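Local coordinates for protein hypothetical bacterial 6-phosphogluconolactonase (Bacteroides fragilis, PDB 3SCY) that probably hydrolyses the lactone ring of 6-phosphogluconolactone, using a chain folded as a seven-bladed beta-propeller, at residues Gly28-Arg33 against Leu44-Val49; Tyr54-Ala59 against Cys103-Asn108; Val64-Glu69 against Ala76-Ala81; Leu91-Lys96 against Gly131-Ala136; Gly109-Thr114 against Val124-Gln129. All blocks are in the same frame, centred on the assembly; numbering follows the deposited sequence.

Contact 1: Gly28-Arg33 against Leu44-Val49; sequences GIYTFR and LSDAEV
Leu44 covers the flat cation of Arg33 near the turn end of the 28-33/44-49 pairing: Leu44 CD1 sits over the centre of one guanidinium face, 3.6 Å from Arg33 CZ. The arginine reaches this place by bending at chi2 (77°) and again at chi3, which folds its chain back over the leucine. Its N-H groups point outward to other partners, NH1 to Lys84 O and Thr15 OG1, and NH2 to Glu85 O.

On the face that carries Tyr30 and Asp46, the two side chains lie side by side and point the same way. Asp46 CB approaches Tyr30 CD2 to 3.6 Å, while ring and carboxylate planes are turned 62° apart; Tyr30 OH is engaged by Lys27 N. Thr31 lies on the other face, where its OG1 bonds to Gly87 O and takes a weak bond from Ser45 N.

Leu44 and Ser45 both face Thr31, a classic beta bulge, with Leu44 N 2.8 Å from Thr31 O. Regular antiparallel pairing follows at Ile29 and Ala47, where Ala47 N donates to Ile29 O over 2.8 Å. At Gly28 the lack of a side chain lets the backbone close in, CA lying 3.2 Å from Val49 O.

With its N-H groups taken by two carbonyls and a hydroxyl, Arg33 presents a flat face that a leucine, needing no polar partner, is well suited to cover.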
# COMPACT_ATOMS: atom_id res chain seq x y z
N GLY A 28 12.69 -8.67 -10.37
CA GLY A 28 11.45 -8.81 -9.62
C GLY A 28 11.52 -8.16 -8.26
O GLY A 28 11.24 -6.97 -8.12
N ILE A 29 11.78 -8.97 -7.23
CA ILE A 29 11.84 -8.45 -5.84
C ILE A 29 13.28 -8.34 -5.41
O ILE A 29 14.03 -9.30 -5.57
CB ILE A 29 11.04 -9.35 -4.84
CG1 ILE A 29 9.56 -9.44 -5.25
CG2 ILE A 29 11.16 -8.81 -3.42
CD1 ILE A 29 8.78 -10.52 -4.48
N TYR A 30 13.63 -7.22 -4.79
CA TYR A 30 14.97 -6.99 -4.28
C TYR A 30 14.88 -6.79 -2.79
O TYR A 30 13.91 -6.19 -2.29
CB TYR A 30 15.60 -5.78 -4.96
CG TYR A 30 15.87 -5.99 -6.43
CD1 TYR A 30 14.89 -5.71 -7.38
CD2 TYR A 30 17.08 -6.52 -6.88
CE1 TYR A 30 15.12 -5.94 -8.74
CE2 TYR A 30 17.31 -6.76 -8.23
CZ TYR A 30 16.34 -6.44 -9.16
OH TYR A 30 16.53 -6.68 -10.50
N THR A 31 15.86 -7.32 -2.06
CA THR A 31 15.90 -7.16 -0.61
C THR A 31 17.19 -6.46 -0.19
O THR A 31 18.23 -6.63 -0.83
CB THR A 31 15.73 -8.47 0.12
OG1 THR A 31 16.78 -9.35 -0.26
CG2 THR A 31 14.37 -9.12 -0.15
N PHE A 32 17.09 -5.67 0.88
CA PHE A 32 18.19 -4.83 1.39
C PHE A 32 18.17 -4.77 2.89
O PHE A 32 17.11 -4.88 3.51
CB PHE A 32 18.05 -3.36 0.87
CG PHE A 32 18.05 -3.18 -0.63
CD1 PHE A 32 16.89 -3.37 -1.37
CD2 PHE A 32 19.21 -2.83 -1.30
CE1 PHE A 32 16.89 -3.24 -2.76
CE2 PHE A 32 19.23 -2.73 -2.70
CZ PHE A 32 18.05 -2.92 -3.42
N ARG A 33 19.33 -4.51 3.49
CA ARG A 33 19.37 -4.13 4.88
C ARG A 33 19.30 -2.60 4.89
O ARG A 33 19.95 -1.97 4.06
CB ARG A 33 20.64 -4.63 5.59
CG ARG A 33 20.44 -4.71 7.11
CD ARG A 33 19.63 -5.95 7.49
NE ARG A 33 20.45 -7.14 7.28
CZ ARG A 33 20.03 -8.39 7.17
NH1 ARG A 33 18.73 -8.67 7.24
NH2 ARG A 33 20.90 -9.36 6.96
N LEU A 44 20.90 -7.44 -0.26
CA LEU A 44 20.99 -8.78 0.32
C LEU A 44 20.74 -9.82 -0.74
O LEU A 44 21.59 -10.66 -1.00
CB LEU A 44 20.00 -8.95 1.50
CG LEU A 44 20.18 -8.03 2.72
CD1 LEU A 44 19.02 -8.21 3.70
CD2 LEU A 44 21.50 -8.32 3.45
N SER A 45 19.56 -9.80 -1.35
CA SER A 45 19.23 -10.84 -2.31
C SER A 45 18.20 -10.31 -3.29
O SER A 45 17.87 -9.13 -3.26
CB SER A 45 18.68 -12.07 -1.58
OG SER A 45 18.56 -13.20 -2.43
N ASP A 46 17.73 -11.17 -4.15
CA ASP A 46 16.67 -10.84 -5.09
C ASP A 46 15.93 -12.09 -5.47
O ASP A 46 16.42 -13.19 -5.23
CB ASP A 46 17.22 -10.10 -6.34
CG ASP A 46 18.24 -10.89 -7.12
OD1 ASP A 46 17.87 -11.94 -7.69
OD2 ASP A 46 19.41 -10.44 -7.20
N ALA A 47 14.74 -11.92 -6.02
CA ALA A 47 13.92 -13.04 -6.45
C ALA A 47 13.35 -12.74 -7.82
O ALA A 47 12.82 -11.64 -8.04
CB ALA A 47 12.79 -13.31 -5.45
N GLU A 48 13.49 -13.69 -8.75
CA GLU A 48 12.93 -13.57 -10.09
C GLU A 48 11.44 -13.82 -9.98
O GLU A 48 11.00 -14.93 -9.64
CB GLU A 48 13.61 -14.53 -11.07
CG GLU A 48 14.98 -14.04 -11.47
CD GLU A 48 15.48 -14.40 -12.85
OE1 GLU A 48 14.67 -14.80 -13.71
OE2 GLU A 48 16.70 -14.25 -13.08
N VAL A 49 10.67 -12.75 -10.20
CA VAL A 49 9.20 -12.70 -10.09
C VAL A 49 8.69 -11.69 -11.09
O VAL A 49 9.24 -10.61 -11.15
CB VAL A 49 8.71 -12.30 -8.66
CG1 VAL A 49 7.26 -12.70 -8.45
CG2 VAL A 49 9.59 -12.86 -7.55

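Contact 2: Tyr54-Ala59 against Cys103-Asn108; sequences YLIPSA and CYLTTN
Tyr54 and Tyr104 stack on each other as an offset pair, ring centroids 4.3 Å apart and planes at 23°. Both side chains point the same way, and the displacement places Tyr104 CE2 near the phenol end of its partner, 3.5 Å from Tyr54 CZ. Leu105 meets the same Tyr54 ring differently: its CD2 comes in at the edge, in the ring plane, 3.7 Å from Tyr54 CD2. Tyr54 CB, for its part, rests 3.4 Å from Cys103 O.

Ile56 extends this apolar seam. Its CG1 touches Leu105 CG at 3.8 Å, and CD1 runs on to Thr107 CG2 at 3.7 Å, so that a branched aliphatic chain continues the packing past the rings. CG1 can lean across because it stands between the backbone N and the carbonyl carbon (chi1 58°), while CG2 settles near Leu105 O.

Strands 55-57 and 102-107 are the innermost strands of two successive propeller blades. They run nearly parallel, 19° apart, but no hydrogen bond joins the two segments; side chains meet side chains and backbone, as blades of this fold pack face to face.

Farther out, Lys358 NZ bonds Tyr54 OH and probably helps to fix the stacked ring, and His215 meets the Tyr104 ring edge-to-face. Thr107 turns its OG1 to Gly109 N and Asn111 O, which leaves its methyl group for Ile56.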
# COMPACT_ATOMS: atom_id res chain seq x y z
N TYR A 54 3.33 -4.92 -5.88
CA TYR A 54 2.93 -4.75 -4.50
C TYR A 54 3.20 -6.06 -3.80
O TYR A 54 2.98 -7.13 -4.36
CB TYR A 54 1.44 -4.32 -4.35
CG TYR A 54 1.25 -3.44 -3.13
CD1 TYR A 54 1.49 -2.06 -3.21
CD2 TYR A 54 0.96 -3.99 -1.88
CE1 TYR A 54 1.46 -1.26 -2.07
CE2 TYR A 54 0.91 -3.18 -0.74
CZ TYR A 54 1.17 -1.82 -0.84
OH TYR A 54 1.15 -0.99 0.26
N LEU A 55 3.67 -5.96 -2.58
CA LEU A 55 3.96 -7.14 -1.78
C LEU A 55 3.79 -6.81 -0.31
O LEU A 55 3.82 -5.64 0.10
CB LEU A 55 5.39 -7.67 -2.07
CG LEU A 55 6.56 -6.68 -2.02
CD1 LEU A 55 6.98 -6.39 -0.60
CD2 LEU A 55 7.77 -7.25 -2.72
N ILE A 56 3.65 -7.87 0.47
CA ILE A 56 3.52 -7.74 1.91
C ILE A 56 4.19 -8.87 2.61
O ILE A 56 4.12 -10.01 2.16
CB ILE A 56 2.00 -7.69 2.34
CG1 ILE A 56 1.19 -8.91 1.89
CG2 ILE A 56 1.34 -6.33 2.00
CD1 ILE A 56 -0.11 -9.06 2.70
N PRO A 57 4.78 -8.59 3.78
CA PRO A 57 5.25 -9.70 4.61
C PRO A 57 4.10 -10.22 5.47
O PRO A 57 3.16 -9.45 5.76
CB PRO A 57 6.31 -9.05 5.50
CG PRO A 57 5.81 -7.60 5.64
CD PRO A 57 5.00 -7.27 4.41
N SER A 58 4.17 -11.46 5.92
CA SER A 58 3.22 -11.92 6.91
C SER A 58 3.58 -11.19 8.23
O SER A 58 4.70 -10.65 8.37
CB SER A 58 3.30 -13.43 7.06
OG SER A 58 4.61 -13.79 7.46
N ALA A 59 2.65 -11.17 9.19
CA ALA A 59 2.90 -10.46 10.45
C ALA A 59 4.10 -11.04 11.23
O ALA A 59 4.81 -10.26 11.87
CB ALA A 59 1.64 -10.50 11.31
N CYS A 103 -3.09 -5.12 -7.76
CA CYS A 103 -2.14 -4.03 -7.53
C CYS A 103 -1.96 -3.70 -6.06
O CYS A 103 -1.22 -2.76 -5.72
CB CYS A 103 -2.62 -2.79 -8.29
SG CYS A 103 -4.21 -2.15 -7.68
N TYR A 104 -2.61 -4.45 -5.19
CA TYR A 104 -2.54 -4.27 -3.74
C TYR A 104 -2.94 -5.56 -3.10
O TYR A 104 -3.79 -6.28 -3.66
CB TYR A 104 -3.50 -3.15 -3.27
CG TYR A 104 -3.13 -2.57 -1.91
CD1 TYR A 104 -3.59 -3.16 -0.72
CD2 TYR A 104 -2.43 -1.38 -1.81
CE1 TYR A 104 -3.28 -2.61 0.53
CE2 TYR A 104 -2.15 -0.80 -0.57
CZ TYR A 104 -2.55 -1.43 0.59
OH TYR A 104 -2.31 -0.82 1.80
N LEU A 105 -2.43 -5.85 -1.91
CA LEU A 105 -2.91 -7.04 -1.21
C LEU A 105 -2.81 -6.85 0.30
O LEU A 105 -2.05 -5.98 0.79
CB LEU A 105 -2.25 -8.36 -1.72
CG LEU A 105 -0.83 -8.71 -1.31
CD1 LEU A 105 -0.40 -10.02 -1.98
CD2 LEU A 105 0.21 -7.64 -1.69
N THR A 106 -3.66 -7.57 1.05
CA THR A 106 -3.62 -7.50 2.50
C THR A 106 -3.84 -8.91 3.06
O THR A 106 -4.17 -9.82 2.30
CB THR A 106 -4.61 -6.48 3.08
OG1 THR A 106 -4.20 -6.22 4.43
CG2 THR A 106 -6.07 -6.96 3.04
N THR A 107 -3.59 -9.10 4.35
CA THR A 107 -3.76 -10.41 4.97
C THR A 107 -4.27 -10.25 6.38
O THR A 107 -4.00 -9.23 7.05
CB THR A 107 -2.41 -11.18 4.99
OG1 THR A 107 -2.63 -12.53 5.44
CG2 THR A 107 -1.33 -10.53 5.91
N ASN A 108 -4.92 -11.32 6.89
CA ASN A 108 -5.22 -11.41 8.31
C ASN A 108 -4.52 -12.66 8.88
O ASN A 108 -4.86 -13.08 9.97
CB ASN A 108 -6.73 -11.42 8.59
CG ASN A 108 -7.40 -12.72 8.21
OD1 ASN A 108 -6.91 -13.46 7.36
ND2 ASN A 108 -8.49 -13.05 8.91

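Contact 3: Val64-Glu69 against Ala76-Ala81; sequences VYSVNE and AVSAFA
Tyr65 meets Ala79 obliquely at the close-packed end of this antiparallel hairpin, its CE1 3.5 Å from Ala79 CB. The small methyl suits the place, since a broad ring lies against it. On the other face Phe80 turns its ring edge toward strand 63-68, so that CD1 lies 3.4 Å from Val64 O in the ring plane; CG stands beside the backbone N (chi1 -56°), which brings the ring edge up to that carbonyl. Main-chain bonds are short here, Phe80 N to Val64 O and Ser78 N to Ser66 O both 2.8 Å.

The pairing is less even toward the turn: Asn68 N holds Ala76 O at 2.8 Å, but Ala76 N reaches Asn68 O over 3.3 Å. Val67 and Val77, though paired, do not bring their side chains together; Val77 CG1 instead rests 3.3 Å from Ser66 O. The solvent side begins at Ala81, which is partly exposed.

These are the two middle strands of a four-stranded blade, flanked by strand 55-57 and strand 88-96. Tyr65 and Val77 face strands 102-107 and 111-116 of the next blade, with Tyr65 OH bonded to Gly131 O, whereas Phe80 packs toward Val49, in the loop leading out of the preceding blade.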
# COMPACT_ATOMS: atom_id res chain seq x y z
N VAL A 64 6.26 -13.95 2.53
CA VAL A 64 6.03 -12.76 1.74
C VAL A 64 5.02 -13.12 0.65
O VAL A 64 5.13 -14.21 0.05
CB VAL A 64 7.33 -12.15 1.16
CG1 VAL A 64 7.06 -11.09 0.09
CG2 VAL A 64 8.17 -11.57 2.29
N TYR A 65 4.08 -12.22 0.38
CA TYR A 65 3.11 -12.44 -0.68
C TYR A 65 3.18 -11.29 -1.62
O TYR A 65 3.22 -10.15 -1.18
CB TYR A 65 1.68 -12.61 -0.13
CG TYR A 65 1.61 -13.73 0.88
CD1 TYR A 65 1.41 -15.05 0.47
CD2 TYR A 65 1.82 -13.50 2.23
CE1 TYR A 65 1.39 -16.10 1.39
CE2 TYR A 65 1.85 -14.54 3.15
CZ TYR A 65 1.63 -15.85 2.73
OH TYR A 65 1.63 -16.89 3.62
N SER A 66 3.23 -11.57 -2.93
CA SER A 66 3.29 -10.49 -3.90
C SER A 66 2.24 -10.66 -4.95
O SER A 66 1.87 -11.78 -5.28
CB SER A 66 4.67 -10.43 -4.55
OG SER A 66 4.81 -11.34 -5.64
N VAL A 67 1.81 -9.55 -5.54
CA VAL A 67 0.95 -9.65 -6.69
C VAL A 67 1.87 -9.99 -7.87
O VAL A 67 3.11 -9.89 -7.75
CB VAL A 67 0.15 -8.37 -6.99
CG1 VAL A 67 -0.76 -8.00 -5.83
CG2 VAL A 67 1.07 -7.20 -7.39
N ASN A 68 1.27 -10.42 -8.99
CA ASN A 68 1.92 -10.54 -10.30
C ASN A 68 0.99 -9.72 -11.17
O ASN A 68 -0.08 -10.21 -11.55
CB ASN A 68 2.09 -12.00 -10.75
CG ASN A 68 2.94 -12.79 -9.78
OD1 ASN A 68 4.17 -12.65 -9.74
ND2 ASN A 68 2.31 -13.59 -8.94
N GLU A 69 1.33 -8.44 -11.38
CA GLU A 69 0.42 -7.51 -12.02
C GLU A 69 0.45 -7.61 -13.54
O GLU A 69 1.29 -7.02 -14.20
CB GLU A 69 0.66 -6.07 -11.54
CG GLU A 69 -0.47 -5.14 -11.96
CD GLU A 69 -0.23 -3.66 -11.75
OE1 GLU A 69 0.72 -3.30 -11.03
OE2 GLU A 69 -1.03 -2.86 -12.28
N ALA A 76 -1.87 -12.89 -10.94
CA ALA A 76 -1.73 -13.88 -9.89
C ALA A 76 -1.17 -13.29 -8.61
O ALA A 76 -0.89 -12.09 -8.53
CB ALA A 76 -0.79 -14.99 -10.39
N VAL A 77 -1.02 -14.17 -7.60
CA VAL A 77 -0.34 -13.88 -6.33
C VAL A 77 0.69 -14.95 -6.12
O VAL A 77 0.40 -16.13 -6.36
CB VAL A 77 -1.30 -13.75 -5.13
CG1 VAL A 77 -0.52 -13.55 -3.82
CG2 VAL A 77 -2.26 -12.60 -5.35
N SER A 78 1.89 -14.56 -5.69
CA SER A 78 2.97 -15.49 -5.39
C SER A 78 3.21 -15.50 -3.90
O SER A 78 3.18 -14.43 -3.29
CB SER A 78 4.25 -15.07 -6.11
OG SER A 78 4.07 -15.06 -7.52
N ALA A 79 3.46 -16.68 -3.33
CA ALA A 79 3.75 -16.86 -1.92
C ALA A 79 5.17 -17.34 -1.77
O ALA A 79 5.58 -18.28 -2.46
CB ALA A 79 2.80 -17.88 -1.32
N PHE A 80 5.92 -16.74 -0.85
CA PHE A 80 7.32 -17.07 -0.61
C PHE A 80 7.62 -17.32 0.84
O PHE A 80 7.06 -16.63 1.70
CB PHE A 80 8.22 -15.88 -1.02
CG PHE A 80 8.08 -15.37 -2.43
CD1 PHE A 80 7.09 -14.45 -2.75
CD2 PHE A 80 8.96 -15.78 -3.42
CE1 PHE A 80 6.96 -13.97 -4.05
CE2 PHE A 80 8.82 -15.32 -4.73
CZ PHE A 80 7.81 -14.42 -5.03
N ALA A 81 8.55 -18.24 1.13
CA ALA A 81 9.12 -18.33 2.46
C ALA A 81 10.19 -17.25 2.54
O ALA A 81 10.97 -17.08 1.58
CB ALA A 81 9.72 -19.70 2.70

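Contact 4: Leu91-Lys96 against Gly131-Ala136; sequences LLNTQK and GALLPA
Residues Leu92-Lys96 and Gly131-Ala136 travel in nearly the same direction, 12° apart, yet the direct hydrogen bonds between them all start or end on the side chains of Asn93 and Gln95. Asn93 grips one residue twice: its OD1 accepts from Leu133 N at 3.0 Å on a lone pair, and its ND2 donates to Leu133 O at 2.8 Å, that oxygen lying in the amide plane. An asparagine amide thus does what a neighbouring strand's peptide would do. Its CG stands between the backbone N and the carbonyl carbon (chi1 75°), which aims the amide across the gap.

The segment 91-96 is the outermost strand of its propeller blade, and Leu92 and Asn93 form a classic beta bulge opposite Ala79; the partner is the loop before strand 138-141 in the next blade.

Gln95, bent at chi2, brings NE2 to Leu133 O as well, 3.1 Å away and above the carbonyl plane, so two amides hold one oxygen. The chain of Gln95 also lies across Pro135, with NE2 3.6 Å from Pro135 CD. Leu92 CB touches Ala132 CB at 4.1 Å near the exposed rim. Farther along, one water links Lys96 O to Ala136 N, 2.8 Å from each.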
# COMPACT_ATOMS: atom_id res chain seq x y z
N LEU A 91 10.20 -19.15 -3.37
CA LEU A 91 8.85 -19.34 -3.87
C LEU A 91 8.27 -20.66 -3.38
O LEU A 91 8.92 -21.71 -3.43
CB LEU A 91 8.83 -19.28 -5.41
CG LEU A 91 7.46 -19.38 -6.09
CD1 LEU A 91 6.59 -18.14 -5.83
CD2 LEU A 91 7.61 -19.64 -7.58
N LEU A 92 7.02 -20.58 -2.89
CA LEU A 92 6.28 -21.75 -2.46
C LEU A 92 5.31 -22.14 -3.54
O LEU A 92 5.27 -23.30 -3.96
CB LEU A 92 5.54 -21.49 -1.14
CG LEU A 92 6.40 -21.06 0.07
CD1 LEU A 92 5.51 -20.86 1.29
CD2 LEU A 92 7.48 -22.08 0.39
N ASN A 93 4.49 -21.16 -3.99
CA ASN A 93 3.54 -21.39 -5.07
C ASN A 93 2.93 -20.08 -5.55
O ASN A 93 3.23 -19.02 -5.00
CB ASN A 93 2.44 -22.40 -4.69
CG ASN A 93 1.36 -21.90 -3.75
OD1 ASN A 93 1.55 -20.94 -3.01
ND2 ASN A 93 0.19 -22.51 -3.84
N THR A 94 2.10 -20.18 -6.59
CA THR A 94 1.41 -19.06 -7.22
C THR A 94 -0.04 -19.48 -7.45
O THR A 94 -0.31 -20.67 -7.68
CB THR A 94 2.12 -18.70 -8.55
OG1 THR A 94 3.53 -18.60 -8.34
CG2 THR A 94 1.61 -17.40 -9.17
N GLN A 95 -0.97 -18.52 -7.39
CA GLN A 95 -2.38 -18.80 -7.67
C GLN A 95 -2.94 -17.64 -8.48
O GLN A 95 -2.61 -16.50 -8.20
CB GLN A 95 -3.21 -19.04 -6.39
CG GLN A 95 -2.78 -20.22 -5.52
CD GLN A 95 -3.18 -21.58 -6.06
OE1 GLN A 95 -3.69 -21.72 -7.18
NE2 GLN A 95 -2.95 -22.61 -5.27
N LYS A 96 -3.83 -17.93 -9.41
CA LYS A 96 -4.43 -16.91 -10.29
C LYS A 96 -5.50 -16.11 -9.55
O LYS A 96 -6.26 -16.65 -8.76
CB LYS A 96 -5.02 -17.60 -11.54
CG LYS A 96 -3.98 -18.38 -12.35
CD LYS A 96 -2.88 -17.50 -13.00
CE LYS A 96 -2.07 -18.25 -14.05
NZ LYS A 96 -1.14 -19.24 -13.44
N GLY A 131 1.88 -21.86 4.87
CA GLY A 131 2.08 -20.50 4.36
C GLY A 131 1.85 -20.34 2.87
O GLY A 131 1.82 -19.22 2.35
N ALA A 132 1.71 -21.45 2.14
CA ALA A 132 1.45 -21.38 0.72
C ALA A 132 -0.02 -20.98 0.47
O ALA A 132 -0.84 -21.06 1.38
CB ALA A 132 1.80 -22.71 0.05
N LEU A 133 -0.34 -20.58 -0.75
CA LEU A 133 -1.70 -20.15 -1.05
C LEU A 133 -2.57 -21.28 -1.54
O LEU A 133 -2.16 -22.08 -2.37
CB LEU A 133 -1.71 -19.06 -2.15
CG LEU A 133 -1.04 -17.76 -1.83
CD1 LEU A 133 -0.58 -17.10 -3.11
CD2 LEU A 133 -1.98 -16.85 -1.11
N LEU A 134 -3.82 -21.28 -1.09
CA LEU A 134 -4.79 -22.17 -1.69
C LEU A 134 -5.38 -21.44 -2.90
O LEU A 134 -5.31 -20.21 -2.99
CB LEU A 134 -5.92 -22.55 -0.70
CG LEU A 134 -5.72 -23.82 0.11
CD1 LEU A 134 -4.69 -23.61 1.19
CD2 LEU A 134 -7.04 -24.29 0.71
N PRO A 135 -5.98 -22.15 -3.85
CA PRO A 135 -6.65 -21.46 -4.97
C PRO A 135 -7.71 -20.48 -4.47
O PRO A 135 -8.24 -20.66 -3.37
CB PRO A 135 -7.31 -22.61 -5.74
CG PRO A 135 -6.50 -23.81 -5.39
CD PRO A 135 -6.14 -23.61 -3.95
N ALA A 136 -8.00 -19.43 -5.24
CA ALA A 136 -8.96 -18.41 -4.80
C ALA A 136 -10.25 -19.04 -4.27
O ALA A 136 -10.74 -20.01 -4.86
CB ALA A 136 -9.28 -17.49 -5.93
O HOH W 1 -6.78 -19.20 -7.72

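Contact 5: Gly109-Thr114 against Val124-Gln129; sequences GKNIVT and VFPIGQ
Ile112 and Phe125 form the regular core of this pairing through two backbone hydrogen bonds: Ile112 N to Phe125 O and Phe125 N to Ile112 O, each 2.8 Å and nearly straight. A third runs from Ile127 N to Lys110 O at 2.9 Å, carrying the ladder past the end of the regular strand. The same Lys110 O also accepts from a water, which gives its second hydrogen to Ile127 O; the bridge secures both carbonyls where the two chains part.

Weaker CA-H contacts fill the non-hydrogen-bonded positions, with Asn111 CA 3.2 Å from Phe125 O. Proline suits position 126 because this pair asks no N-H of it toward strand 111-116. The two segments run antiparallel at 162° as the second and third strands of a four-stranded blade, the unit that is repeated round the propeller.

Apolar contacts gather on the face of Ile112 and Phe125. Ile127 CD1 reaches Ile112 CG1 at 3.8 Å, its CG1 being beside the backbone N (chi1 -62°), and the two isoleucines cross at an angle. Phe125 offers its ring edge: CE1 lies 3.9 Å from Thr114 CG2, and Ile112 O is near the ring plane too. This side packs against the preceding blade, with Tyr65 touching Ile112 and Ile127, and Val77 touching Phe125.

Polar side chains look elsewhere. Asn111 ND2 bonds to Ala188 O, while its OD1 comes 3.4 Å from Pro126 CA on the face away from Ile112 and Phe125; Thr114 OG1 bonds Asn116 OD1, while the CG2 methyl of Thr114 faces the phenylalanine.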
# COMPACT_ATOMS: atom_id res chain seq x y z
N GLY A 109 -3.62 -13.28 8.11
CA GLY A 109 -2.91 -14.49 8.54
C GLY A 109 -3.62 -15.77 8.15
O GLY A 109 -3.02 -16.86 8.13
N LYS A 110 -4.94 -15.66 7.83
CA LYS A 110 -5.76 -16.80 7.41
C LYS A 110 -6.13 -16.71 5.93
O LYS A 110 -6.37 -17.72 5.30
CB LYS A 110 -7.04 -16.90 8.24
CG LYS A 110 -6.79 -17.19 9.71
CD LYS A 110 -8.09 -17.20 10.50
CE LYS A 110 -7.88 -17.62 11.94
NZ LYS A 110 -7.15 -16.58 12.72
N ASN A 111 -6.18 -15.49 5.39
CA ASN A 111 -6.51 -15.23 4.00
C ASN A 111 -5.70 -14.08 3.49
O ASN A 111 -5.34 -13.18 4.26
CB ASN A 111 -8.00 -14.83 3.87
CG ASN A 111 -8.91 -15.93 4.32
OD1 ASN A 111 -9.19 -16.85 3.56
ND2 ASN A 111 -9.39 -15.88 5.58
N ILE A 112 -5.49 -14.08 2.18
CA ILE A 112 -4.91 -12.98 1.41
C ILE A 112 -6.04 -12.38 0.60
O ILE A 112 -6.84 -13.16 0.03
CB ILE A 112 -3.77 -13.48 0.46
CG1 ILE A 112 -2.53 -13.94 1.22
CG2 ILE A 112 -3.44 -12.42 -0.67
CD1 ILE A 112 -1.70 -12.83 1.94
N VAL A 113 -6.10 -11.03 0.50
CA VAL A 113 -7.10 -10.39 -0.35
C VAL A 113 -6.36 -9.47 -1.32
O VAL A 113 -5.47 -8.75 -0.88
CB VAL A 113 -8.17 -9.59 0.45
CG1 VAL A 113 -9.25 -9.04 -0.47
CG2 VAL A 113 -8.81 -10.44 1.55
N THR A 114 -6.69 -9.51 -2.62
CA THR A 114 -6.12 -8.60 -3.61
C THR A 114 -7.13 -7.55 -4.06
O THR A 114 -8.33 -7.84 -4.16
CB THR A 114 -5.60 -9.35 -4.86
OG1 THR A 114 -6.69 -9.96 -5.55
CG2 THR A 114 -4.55 -10.37 -4.53
N VAL A 124 -10.05 -13.38 -2.88
CA VAL A 124 -9.69 -13.93 -1.58
C VAL A 124 -9.00 -15.26 -1.79
O VAL A 124 -9.53 -16.10 -2.55
CB VAL A 124 -10.98 -14.12 -0.70
CG1 VAL A 124 -10.65 -14.73 0.66
CG2 VAL A 124 -11.72 -12.80 -0.52
N PHE A 125 -7.86 -15.47 -1.10
CA PHE A 125 -7.15 -16.75 -1.12
C PHE A 125 -6.95 -17.23 0.30
O PHE A 125 -6.31 -16.51 1.08
CB PHE A 125 -5.75 -16.64 -1.77
CG PHE A 125 -5.66 -16.09 -3.17
CD1 PHE A 125 -5.60 -14.72 -3.38
CD2 PHE A 125 -5.58 -16.94 -4.26
CE1 PHE A 125 -5.48 -14.20 -4.66
CE2 PHE A 125 -5.51 -16.42 -5.55
CZ PHE A 125 -5.44 -15.05 -5.75
N PRO A 126 -7.38 -18.46 0.66
CA PRO A 126 -7.02 -18.99 1.98
C PRO A 126 -5.52 -19.27 2.02
O PRO A 126 -4.93 -19.64 0.99
CB PRO A 126 -7.81 -20.30 2.09
CG PRO A 126 -8.83 -20.26 0.94
CD PRO A 126 -8.15 -19.43 -0.13
N ILE A 127 -4.91 -19.12 3.18
CA ILE A 127 -3.49 -19.43 3.37
C ILE A 127 -3.41 -20.83 3.98
O ILE A 127 -4.09 -21.10 4.98
CB ILE A 127 -2.78 -18.40 4.26
CG1 ILE A 127 -2.81 -16.99 3.61
CG2 ILE A 127 -1.31 -18.83 4.49
CD1 ILE A 127 -2.39 -15.84 4.52
N GLY A 128 -2.61 -21.70 3.38
CA GLY A 128 -2.47 -23.06 3.91
C GLY A 128 -1.63 -23.09 5.17
O GLY A 128 -0.99 -22.10 5.55
N GLN A 129 -1.58 -24.26 5.83
CA GLN A 129 -0.87 -24.42 7.08
C GLN A 129 0.64 -24.24 6.96
O GLN A 129 1.31 -24.03 7.96
CB GLN A 129 -1.17 -25.79 7.67
CG GLN A 129 -2.59 -25.88 8.20
CD GLN A 129 -2.83 -27.20 8.89
OE1 GLN A 129 -2.02 -27.65 9.70
NE2 GLN A 129 -3.94 -27.84 8.57
O HOH W 2 -6.29 -20.22 6.33

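How the contacts relate
The contacts span three successive propeller blades. Contact 1 is the outer hairpin of the first, strands 13-20, 28-35 and 41-48, completed by the C-terminal strand 354-360, which closes the ring. Contact 3 lies in the blade from strand 55-57 to 88-96, contact 5 in that from 102-107 to 138-141, their centres 11 Å apart. Contacts 2 and 4 join those last two blades, their centres 13 Å apart: contact 2 near the propeller's centre, contact 4 at its outer rim. Contact 1 touches contact 3 through Val49 and Ile29, but its nearest atoms are about 13 Å from contact 5. Hairpins local in sequence thus build most of each blade, and largely side chains join one blade to the next.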